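Side-chain contacts in glideosome-associated protein 50 (PDB 3TGH), which forms part of the glideosome behind parasite gliding and host-cell invasion, and may anchor this complex to the inner membrane complex: residues N59-V64 and P119-P124; S43-G48 and P55-L60; A186-D191 and L318-A323. All coordinates share one frame; numbering follows the deposited sequence.

In the fold
Contacts 1 and 2 adjoin, whereas contact 3 lies apart. The centres of the first two are about 9 Å apart, and both draw on helix 56-62, sharing Asn59 and Leu60. A salt bridge from Lys58 NZ to Asp63 OD2 (2.8 Å) joins them, and Trp121 CZ2 packs against Trp57 CZ3 at 3.7 Å. Both tryptophan side chains lie about 3 Å from a bound dimethyl sulfoxide, probably from the crystallisation liquor. Contact 3 is centred about 30 Å from contact 1 and about 36 Å from contact 2. All three lie away from the metal ligands His172 and His233, although His172 belongs to helix 169-189, which supplies one side of contact 3.

Contact 1: residues N59-V64 and P119-P124; sequences NLYEDV and PKWIMP
Tyr61, on helix 56-62 where the turn widens to a pi-type geometry, faces Pro119, just before strand 120-122, and Trp121 within it. The backbone bond from Val64 N to Tyr61 O (3.1 Å) reaches back three residues, while across the gap the extended chain directs Trp121 toward Tyr61 and Lys120 away from it. Tyr61 bridges this space with its CG anti to the backbone N (chi1 178°), which carries the phenol out to the strand. Its hydroxyl donates a hydrogen bond to Pro119 O (OH to O 2.7 Å). The donor stands well above the carbonyl plane, and the angle at the oxygen is a bent 109°. The same hydroxyl rests on the proline ring, with Tyr61 OH 3.4 Å from Pro119 CB. Strand 120-122 is an outermost strand of one of the two mixed sheets of this calcineurin-like phosphoesterase fold, parallel to strand 75-78, and helix 56-62 packs beside this border through Tyr61. Trp121 brings the CE3–CZ3 edge of its indole over one face of the phenol in a T-shaped pair. The two six-membered rings stand at 90° with centroids 5.2 Å apart, and Trp121 CE3 lies 3.8 Å from Tyr61 CZ, off-centre toward the rim. The indole is fixed by a hydrogen bond from Trp121 NE1 to Gln92 O, and Phe76 of strand 75-78 makes a further edge-to-face pair with Tyr61.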
loop_
_atom_site.group_PDB
_atom_site.type_symbol
_atom_site.label_atom_id
_atom_site.label_comp_id
_atom_site.label_asym_id
_atom_site.label_seq_id
_atom_site.Cartn_x
_atom_site.Cartn_y
_atom_site.Cartn_z
ATOM N N ASN A 59 3.400 18.075 12.237
ATOM C CA ASN A 59 4.237 17.434 13.260
ATOM C C ASN A 59 4.591 15.972 12.990
ATOM O O ASN A 59 5.690 15.541 13.335
ATOM C CB ASN A 59 3.572 17.534 14.638
ATOM C CG ASN A 59 3.439 18.964 15.122
ATOM O OD1 ASN A 59 4.275 19.822 14.819
ATOM N ND2 ASN A 59 2.393 19.227 15.892
ATOM N N LEU A 60 3.673 15.217 12.383
ATOM C CA LEU A 60 3.881 13.784 12.160
ATOM C C LEU A 60 4.211 13.399 10.721
ATOM O O LEU A 60 4.643 12.279 10.485
ATOM C CB LEU A 60 2.662 12.982 12.631
ATOM C CG LEU A 60 2.271 13.137 14.102
ATOM C CD1 LEU A 60 1.026 12.308 14.424
ATOM C CD2 LEU A 60 3.432 12.745 15.011
ATOM N N TYR A 61 4.005 14.303 9.762
ATOM C CA TYR A 61 4.253 13.986 8.358
ATOM C C TYR A 61 5.235 14.973 7.748
ATOM O O TYR A 61 6.356 14.598 7.406
ATOM C CB TYR A 61 2.943 13.963 7.571
ATOM C CG TYR A 61 3.079 13.682 6.086
ATOM C CD1 TYR A 61 3.251 12.387 5.616
ATOM C CD2 TYR A 61 3.013 14.715 5.148
ATOM C CE1 TYR A 61 3.357 12.119 4.247
ATOM C CE2 TYR A 61 3.127 14.457 3.778
ATOM C CZ TYR A 61 3.300 13.147 3.343
ATOM O OH TYR A 61 3.398 12.861 2.004
ATOM N N GLU A 62 4.820 16.232 7.639
ATOM C CA GLU A 62 5.609 17.244 6.935
ATOM C C GLU A 62 6.999 17.430 7.533
ATOM O O GLU A 62 7.985 17.472 6.802
ATOM C CB GLU A 62 4.896 18.594 6.924
ATOM C CG GLU A 62 3.547 18.601 6.214
ATOM C CD GLU A 62 2.837 19.950 6.320
ATOM O OE1 GLU A 62 3.448 20.929 6.796
ATOM O OE2 GLU A 62 1.659 20.027 5.929
ATOM N N ASP A 63 7.079 17.549 8.856
ATOM C CA ASP A 63 8.369 17.779 9.518
ATOM C C ASP A 63 9.195 16.503 9.709
ATOM O O ASP A 63 10.368 16.582 10.065
ATOM C CB ASP A 63 8.172 18.477 10.868
ATOM C CG ASP A 63 7.755 19.935 10.723
ATOM O OD1 ASP A 63 7.762 20.466 9.589
ATOM O OD2 ASP A 63 7.431 20.556 11.753
ATOM N N VAL A 64 8.585 15.339 9.484
ATOM C CA VAL A 64 9.255 14.060 9.677
ATOM C C VAL A 64 9.872 13.558 8.372
ATOM O O VAL A 64 10.979 13.016 8.383
ATOM C CB VAL A 64 8.280 12.991 10.244
ATOM C CG1 VAL A 64 8.952 11.614 10.335
ATOM C CG2 VAL A 64 7.751 13.419 11.607
ATOM N N PRO A 119 6.836 14.476 0.724
ATOM C CA PRO A 119 6.168 13.822 -0.404
ATOM C C PRO A 119 4.757 14.350 -0.670
ATOM O O PRO A 119 4.097 14.845 0.242
ATOM C CB PRO A 119 6.118 12.345 0.022
ATOM C CG PRO A 119 7.196 12.193 1.040
ATOM C CD PRO A 119 7.276 13.503 1.743
ATOM N N LYS A 120 4.307 14.232 -1.912
ATOM C CA LYS A 120 2.980 14.708 -2.305
ATOM C C LYS A 120 1.911 13.676 -1.902
ATOM O O LYS A 120 1.891 12.565 -2.405
ATOM C CB LYS A 120 2.926 14.979 -3.812
ATOM C CG LYS A 120 1.632 15.664 -4.275
ATOM C CD LYS A 120 1.575 15.848 -5.781
ATOM C CE LYS A 120 0.322 16.625 -6.191
ATOM N NZ LYS A 120 0.220 16.829 -7.668
ATOM N N TRP A 121 1.025 14.079 -0.998
ATOM C CA TRP A 121 -0.044 13.230 -0.479
ATOM C C TRP A 121 -1.078 12.962 -1.574
ATOM O O TRP A 121 -1.692 13.895 -2.082
ATOM C CB TRP A 121 -0.673 13.959 0.705
ATOM C CG TRP A 121 -1.711 13.226 1.476
ATOM C CD1 TRP A 121 -3.052 13.215 1.234
ATOM C CD2 TRP A 121 -1.512 12.452 2.659
ATOM N NE1 TRP A 121 -3.699 12.462 2.179
ATOM C CE2 TRP A 121 -2.779 11.985 3.069
ATOM C CE3 TRP A 121 -0.387 12.100 3.410
ATOM C CZ2 TRP A 121 -2.950 11.187 4.197
ATOM C CZ3 TRP A 121 -0.568 11.309 4.539
ATOM C CH2 TRP A 121 -1.836 10.859 4.911
ATOM N N ILE A 122 -1.240 11.692 -1.943
ATOM C CA ILE A 122 -2.165 11.286 -2.994
ATOM C C ILE A 122 -3.163 10.278 -2.432
ATOM O O ILE A 122 -2.781 9.206 -1.954
ATOM C CB ILE A 122 -1.428 10.680 -4.195
ATOM C CG1 ILE A 122 -0.468 11.712 -4.794
ATOM C CG2 ILE A 122 -2.424 10.199 -5.259
ATOM C CD1 ILE A 122 0.259 11.229 -6.018
ATOM N N MET A 123 -4.439 10.651 -2.462
ATOM C CA MET A 123 -5.523 9.731 -2.100
ATOM C C MET A 123 -6.814 10.298 -2.714
ATOM O O MET A 123 -7.592 10.967 -2.030
ATOM C CB MET A 123 -5.644 9.565 -0.580
ATOM C CG MET A 123 -6.500 8.367 -0.225
ATOM S SD MET A 123 -6.661 8.069 1.549
ATOM C CE MET A 123 -7.894 9.315 1.944
ATOM N N PRO A 124 -7.026 10.059 -4.019
ATOM C CA PRO A 124 -8.154 10.684 -4.741
ATOM C C PRO A 124 -9.533 10.145 -4.327
ATOM O O PRO A 124 -10.556 10.810 -4.546
ATOM C CB PRO A 124 -7.851 10.372 -6.207
ATOM C CG PRO A 124 -6.998 9.164 -6.171
ATOM C CD PRO A 124 -6.198 9.227 -4.906
#

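Contact 2: residues S43-G48 and P55-L60; sequences SNFIDG and PAWKNL
Phe45 drives its ring edge against the face of Trp57, and this T-shaped pair is the tight part of the contact. Ring planes meet at 74° with centroids 5.0 Å apart, and Phe45 CZ sits 3.7 Å from Trp57 CE3, off-centre over the six-membered ring. Phe45 CE2 follows, 3.8 Å from Trp57 CZ3. For Phe45, CG is anti to the carbonyl carbon (chi1 -65°), which lets the ring reach the helix although its CB does not head there. The packing slackens toward the more exposed flank. Along the adjoining CD1-CE1 side, Ala56 O lies 3.8 Å from Phe45 CE1, near the ring plane, while the methyls are more distant: Leu60 CD1 at 4.1 Å from Phe45 CD1 and Ala56 CB at 4.4 Å from Phe45 CE1. On the loop side, the type I turn from Phe45 to Gly48, closed by Gly48 N to Phe45 O, leaves Asp47 exposed. Asn44 and Phe45 recall the GDNFY motif of purple acid phosphatases, with Ser43 probably in place of its metal-binding aspartate. Asp84 holds the loop through Asn44 N and Phe45 N, and Trp57 NE1 is bonded to Gly51 O. The contact thus packs the loop after strand 37-40 onto helix 56-62, with Gln92 of helix 89-97 touching both aromatic rings and strand 120-122 reaching Phe45 through Trp121.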
loop_
_atom_site.group_PDB
_atom_site.type_symbol
_atom_site.label_atom_id
_atom_site.label_comp_id
_atom_site.label_asym_id
_atom_site.label_seq_id
_atom_site.Cartn_x
_atom_site.Cartn_y
_atom_site.Cartn_z
ATOM N N SER A 43 -2.677 2.019 8.424
ATOM C CA SER A 43 -3.218 3.342 8.721
ATOM C C SER A 43 -2.164 4.415 8.448
ATOM O O SER A 43 -0.973 4.120 8.312
ATOM C CB SER A 43 -3.669 3.427 10.182
ATOM O OG SER A 43 -4.801 2.604 10.419
ATOM N N ASN A 44 -2.612 5.657 8.379
ATOM C CA ASN A 44 -1.716 6.805 8.310
ATOM C C ASN A 44 -1.440 7.335 9.713
ATOM O O ASN A 44 -0.316 7.238 10.210
ATOM C CB ASN A 44 -2.311 7.911 7.432
ATOM C CG ASN A 44 -2.388 7.526 5.980
ATOM O OD1 ASN A 44 -1.426 6.989 5.414
ATOM N ND2 ASN A 44 -3.538 7.792 5.353
ATOM N N PHE A 45 -2.477 7.863 10.356
ATOM C CA PHE A 45 -2.339 8.473 11.659
ATOM C C PHE A 45 -2.919 7.543 12.708
ATOM O O PHE A 45 -4.111 7.234 12.689
ATOM C CB PHE A 45 -3.043 9.828 11.698
ATOM C CG PHE A 45 -2.427 10.848 10.790
ATOM C CD1 PHE A 45 -1.405 11.676 11.238
ATOM C CD2 PHE A 45 -2.862 10.971 9.482
ATOM C CE1 PHE A 45 -0.831 12.618 10.392
ATOM C CE2 PHE A 45 -2.289 11.909 8.633
ATOM C CZ PHE A 45 -1.278 12.734 9.086
ATOM N N ILE A 46 -2.077 7.128 13.646
ATOM C CA ILE A 46 -2.475 6.148 14.647
ATOM C C ILE A 46 -3.601 6.682 15.544
ATOM O O ILE A 46 -4.462 5.917 15.963
ATOM C CB ILE A 46 -1.268 5.667 15.495
ATOM C CG1 ILE A 46 -0.176 5.066 14.593
ATOM C CG2 ILE A 46 -1.718 4.651 16.563
ATOM C CD1 ILE A 46 -0.662 3.943 13.681
ATOM N N ASP A 47 -3.605 7.983 15.823
ATOM C CA ASP A 47 -4.683 8.589 16.608
ATOM C C ASP A 47 -5.668 9.386 15.747
ATOM O O ASP A 47 -6.504 10.118 16.281
ATOM C CB ASP A 47 -4.096 9.476 17.712
ATOM C CG ASP A 47 -3.342 8.676 18.765
ATOM O OD1 ASP A 47 -3.831 7.599 19.184
ATOM O OD2 ASP A 47 -2.259 9.130 19.184
ATOM N N GLY A 48 -5.595 9.211 14.425
ATOM C CA GLY A 48 -6.420 9.968 13.480
ATOM C C GLY A 48 -5.986 11.416 13.373
ATOM O O GLY A 48 -5.099 11.858 14.103
ATOM N N PRO A 55 -2.537 20.304 13.662
ATOM C CA PRO A 55 -1.071 20.365 13.751
ATOM C C PRO A 55 -0.371 19.040 13.429
ATOM O O PRO A 55 0.793 19.044 13.012
ATOM C CB PRO A 55 -0.827 20.740 15.217
ATOM C CG PRO A 55 -2.030 21.513 15.605
ATOM C CD PRO A 55 -3.182 20.933 14.832
ATOM N N ALA A 56 -1.078 17.923 13.614
ATOM C CA ALA A 56 -0.527 16.596 13.332
ATOM C C ALA A 56 -0.016 16.430 11.894
ATOM O O ALA A 56 0.943 15.694 11.669
ATOM C CB ALA A 56 -1.552 15.514 13.666
ATOM N N TRP A 57 -0.634 17.109 10.926
ATOM C CA TRP A 57 -0.134 17.058 9.540
ATOM C C TRP A 57 1.317 17.536 9.468
ATOM O O TRP A 57 2.168 16.901 8.843
ATOM C CB TRP A 57 -0.992 17.904 8.593
ATOM C CG TRP A 57 -2.349 17.346 8.302
ATOM C CD1 TRP A 57 -3.542 17.788 8.800
ATOM C CD2 TRP A 57 -2.663 16.261 7.419
ATOM N NE1 TRP A 57 -4.576 17.047 8.291
ATOM C CE2 TRP A 57 -4.068 16.105 7.434
ATOM C CE3 TRP A 57 -1.896 15.407 6.618
ATOM C CZ2 TRP A 57 -4.720 15.118 6.687
ATOM C CZ3 TRP A 57 -2.545 14.438 5.867
ATOM C CH2 TRP A 57 -3.942 14.308 5.901
ATOM N N LYS A 58 1.591 18.665 10.108
ATOM C CA LYS A 58 2.939 19.215 10.143
ATOM C C LYS A 58 3.869 18.389 11.033
ATOM O O LYS A 58 4.985 18.035 10.625
ATOM C CB LYS A 58 2.913 20.666 10.620
ATOM C CG LYS A 58 4.243 21.381 10.464
ATOM C CD LYS A 58 4.117 22.865 10.768
ATOM C CE LYS A 58 5.431 23.593 10.517
ATOM N NZ LYS A 58 6.499 23.173 11.464
ATOM N N ASN A 59 3.400 18.075 12.237
ATOM C CA ASN A 59 4.237 17.434 13.260
ATOM C C ASN A 59 4.591 15.972 12.990
ATOM O O ASN A 59 5.690 15.541 13.335
ATOM C CB ASN A 59 3.572 17.534 14.638
ATOM C CG ASN A 59 3.439 18.964 15.122
ATOM O OD1 ASN A 59 4.275 19.822 14.819
ATOM N ND2 ASN A 59 2.393 19.227 15.892
ATOM N N LEU A 60 3.673 15.217 12.383
ATOM C CA LEU A 60 3.881 13.784 12.160
ATOM C C LEU A 60 4.211 13.399 10.721
ATOM O O LEU A 60 4.643 12.279 10.485
ATOM C CB LEU A 60 2.662 12.982 12.631
ATOM C CG LEU A 60 2.271 13.137 14.102
ATOM C CD1 LEU A 60 1.026 12.308 14.424
ATOM C CD2 LEU A 60 3.432 12.745 15.011
#

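Contact 3: residues A186-D191 and L318-A323; sequences AKKIAD and LQHFAA
Lys188 and His320 are the residues whose CA atoms come closest across this pair of helix segments, 7.2 Å apart, and their side chains meet aliphatic chain to ring face. Lys188 CB stands over the middle of the imidazole, 3.7 Å from the His320 ring centroid and only 8° off the ring normal, a well-centred CH-pi contact. From there the chain bends at chi2 and runs on past one end of the ring. CG comes to 3.8 Å from His320 CE1, CD lies 4.1 Å from His320 CE1, and CE 4.0 Å from the same atom. The tip then leaves the ring, with Lys188 NZ 5.1 Å from His320 NE2, too far for a bond. That imidazole nitrogen is instead hydrogen-bonded to Asp313 OD1, which fixes the ring's rotation; Asp313 also makes a backbone hydrogen bond with Lys188. The nearby carboxylate would probably favour a protonated imidazole, an effect the lysine ammonium would tend to oppose. Helix 169-189 is the connection of a beta-alpha-beta crossover between the parallel strands 148-156 and 192-196, and helix 317-321, which follows strand 297-305 in the chain, packs against its C-terminal end. Ile189 makes the other half of the contact with its two branches. CG2 lies 3.8 Å from His320 CB, while a chi1 of 69° tucks CG1 in between the two main-chain neighbours of CA and extends CD1 to Phe321. That methyl sits over the centre of the phenyl face, 3.6 Å from the Phe321 ring centroid and 13° off the normal. Ile189 is buried, whereas Phe321 lies on the surface. Val185, one turn earlier in helix 169-189, touches both His320 and Ala323.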
loop_
_atom_site.group_PDB
_atom_site.type_symbol
_atom_site.label_atom_id
_atom_site.label_comp_id
_atom_site.label_asym_id
_atom_site.label_seq_id
_atom_site.Cartn_x
_atom_site.Cartn_y
_atom_site.Cartn_z
ATOM N N ALA A 186 -6.514 -5.128 -15.143
ATOM C CA ALA A 186 -5.115 -5.436 -14.845
ATOM C C ALA A 186 -4.693 -6.777 -15.442
ATOM O O ALA A 186 -3.574 -6.908 -15.947
ATOM C CB ALA A 186 -4.865 -5.416 -13.328
ATOM N N LYS A 187 -5.592 -7.761 -15.386
ATOM C CA LYS A 187 -5.382 -9.081 -16.006
ATOM C C LYS A 187 -5.024 -9.006 -17.482
ATOM O O LYS A 187 -4.263 -9.834 -17.989
ATOM C CB LYS A 187 -6.654 -9.939 -15.893
ATOM C CG LYS A 187 -6.845 -10.592 -14.563
ATOM C CD LYS A 187 -8.274 -11.089 -14.379
ATOM C CE LYS A 187 -8.555 -12.327 -15.198
ATOM N NZ LYS A 187 -9.919 -12.855 -14.910
ATOM N N LYS A 188 -5.601 -8.030 -18.171
ATOM C CA LYS A 188 -5.439 -7.897 -19.612
ATOM C C LYS A 188 -4.236 -7.042 -20.017
ATOM O O LYS A 188 -3.726 -7.201 -21.124
ATOM C CB LYS A 188 -6.713 -7.299 -20.215
ATOM C CG LYS A 188 -7.961 -8.163 -20.054
ATOM C CD LYS A 188 -7.940 -9.361 -20.994
ATOM C CE LYS A 188 -9.345 -9.852 -21.313
ATOM N NZ LYS A 188 -9.330 -10.934 -22.340
ATOM N N ILE A 189 -3.782 -6.134 -19.149
ATOM C CA ILE A 189 -2.753 -5.163 -19.565
ATOM C C ILE A 189 -1.528 -5.003 -18.653
ATOM O O ILE A 189 -0.580 -4.317 -19.032
ATOM C CB ILE A 189 -3.372 -3.762 -19.834
ATOM C CG1 ILE A 189 -3.854 -3.100 -18.543
ATOM C CG2 ILE A 189 -4.515 -3.876 -20.850
ATOM C CD1 ILE A 189 -4.436 -1.709 -18.762
ATOM N N ALA A 190 -1.521 -5.643 -17.484
ATOM C CA ALA A 190 -0.433 -5.454 -16.527
ATOM C C ALA A 190 0.444 -6.697 -16.356
ATOM O O ALA A 190 -0.056 -7.801 -16.104
ATOM C CB ALA A 190 -0.993 -5.013 -15.182
ATOM N N ASP A 191 1.755 -6.501 -16.468
ATOM C CA ASP A 191 2.733 -7.570 -16.240
ATOM C C ASP A 191 2.941 -7.804 -14.745
ATOM O O ASP A 191 3.300 -8.913 -14.319
ATOM C CB ASP A 191 4.050 -7.215 -16.918
ATOM C CG ASP A 191 3.874 -6.938 -18.401
ATOM O OD1 ASP A 191 3.759 -7.906 -19.186
ATOM O OD2 ASP A 191 3.811 -5.746 -18.772
ATOM N N LEU A 318 -5.822 0.285 -24.702
ATOM C CA LEU A 318 -6.720 1.447 -24.565
ATOM C C LEU A 318 -8.153 1.043 -24.261
ATOM O O LEU A 318 -8.810 1.627 -23.397
ATOM C CB LEU A 318 -6.689 2.304 -25.836
ATOM C CG LEU A 318 -5.761 3.511 -25.758
ATOM C CD1 LEU A 318 -6.412 4.596 -24.940
ATOM C CD2 LEU A 318 -4.382 3.124 -25.183
ATOM N N GLN A 319 -8.630 0.031 -24.975
ATOM C CA GLN A 319 -9.998 -0.448 -24.810
ATOM C C GLN A 319 -10.223 -1.015 -23.416
ATOM O O GLN A 319 -11.320 -0.901 -22.868
ATOM C CB GLN A 319 -10.346 -1.487 -25.881
ATOM C CG GLN A 319 -10.516 -0.901 -27.293
ATOM C CD GLN A 319 -9.236 -0.892 -28.133
ATOM O OE1 GLN A 319 -8.115 -0.971 -27.609
ATOM N NE2 GLN A 319 -9.405 -0.768 -29.453
ATOM N N HIS A 320 -9.183 -1.622 -22.849
ATOM C CA HIS A 320 -9.240 -2.118 -21.474
ATOM C C HIS A 320 -9.127 -0.991 -20.446
ATOM O O HIS A 320 -9.841 -1.013 -19.447
ATOM C CB HIS A 320 -8.185 -3.197 -21.247
ATOM C CG HIS A 320 -8.403 -4.410 -22.094
ATOM N ND1 HIS A 320 -9.565 -5.147 -22.039
ATOM C CD2 HIS A 320 -7.626 -4.998 -23.033
ATOM C CE1 HIS A 320 -9.492 -6.142 -22.906
ATOM N NE2 HIS A 320 -8.327 -6.073 -23.523
ATOM N N PHE A 321 -8.261 -0.005 -20.688
ATOM C CA PHE A 321 -8.227 1.196 -19.836
ATOM C C PHE A 321 -9.613 1.844 -19.756
ATOM O O PHE A 321 -9.999 2.382 -18.718
ATOM C CB PHE A 321 -7.255 2.254 -20.367
ATOM C CG PHE A 321 -5.826 2.026 -19.991
ATOM C CD1 PHE A 321 -5.384 2.296 -18.703
ATOM C CD2 PHE A 321 -4.904 1.579 -20.936
ATOM C CE1 PHE A 321 -4.055 2.103 -18.358
ATOM C CE2 PHE A 321 -3.576 1.379 -20.591
ATOM C CZ PHE A 321 -3.155 1.640 -19.295
ATOM N N ALA A 322 -10.340 1.814 -20.874
ATOM C CA ALA A 322 -11.674 2.405 -20.953
ATOM C C ALA A 322 -12.719 1.677 -20.099
ATOM O O ALA A 322 -13.796 2.232 -19.868
ATOM C CB ALA A 322 -12.143 2.485 -22.413
ATOM N N ALA A 323 -12.406 0.465 -19.636
ATOM C CA ALA A 323 -13.290 -0.304 -18.749
ATOM C C ALA A 323 -13.003 -0.067 -17.263
ATOM O O ALA A 323 -13.716 -0.591 -16.398
ATOM C CB ALA A 323 -13.181 -1.797 -19.059
#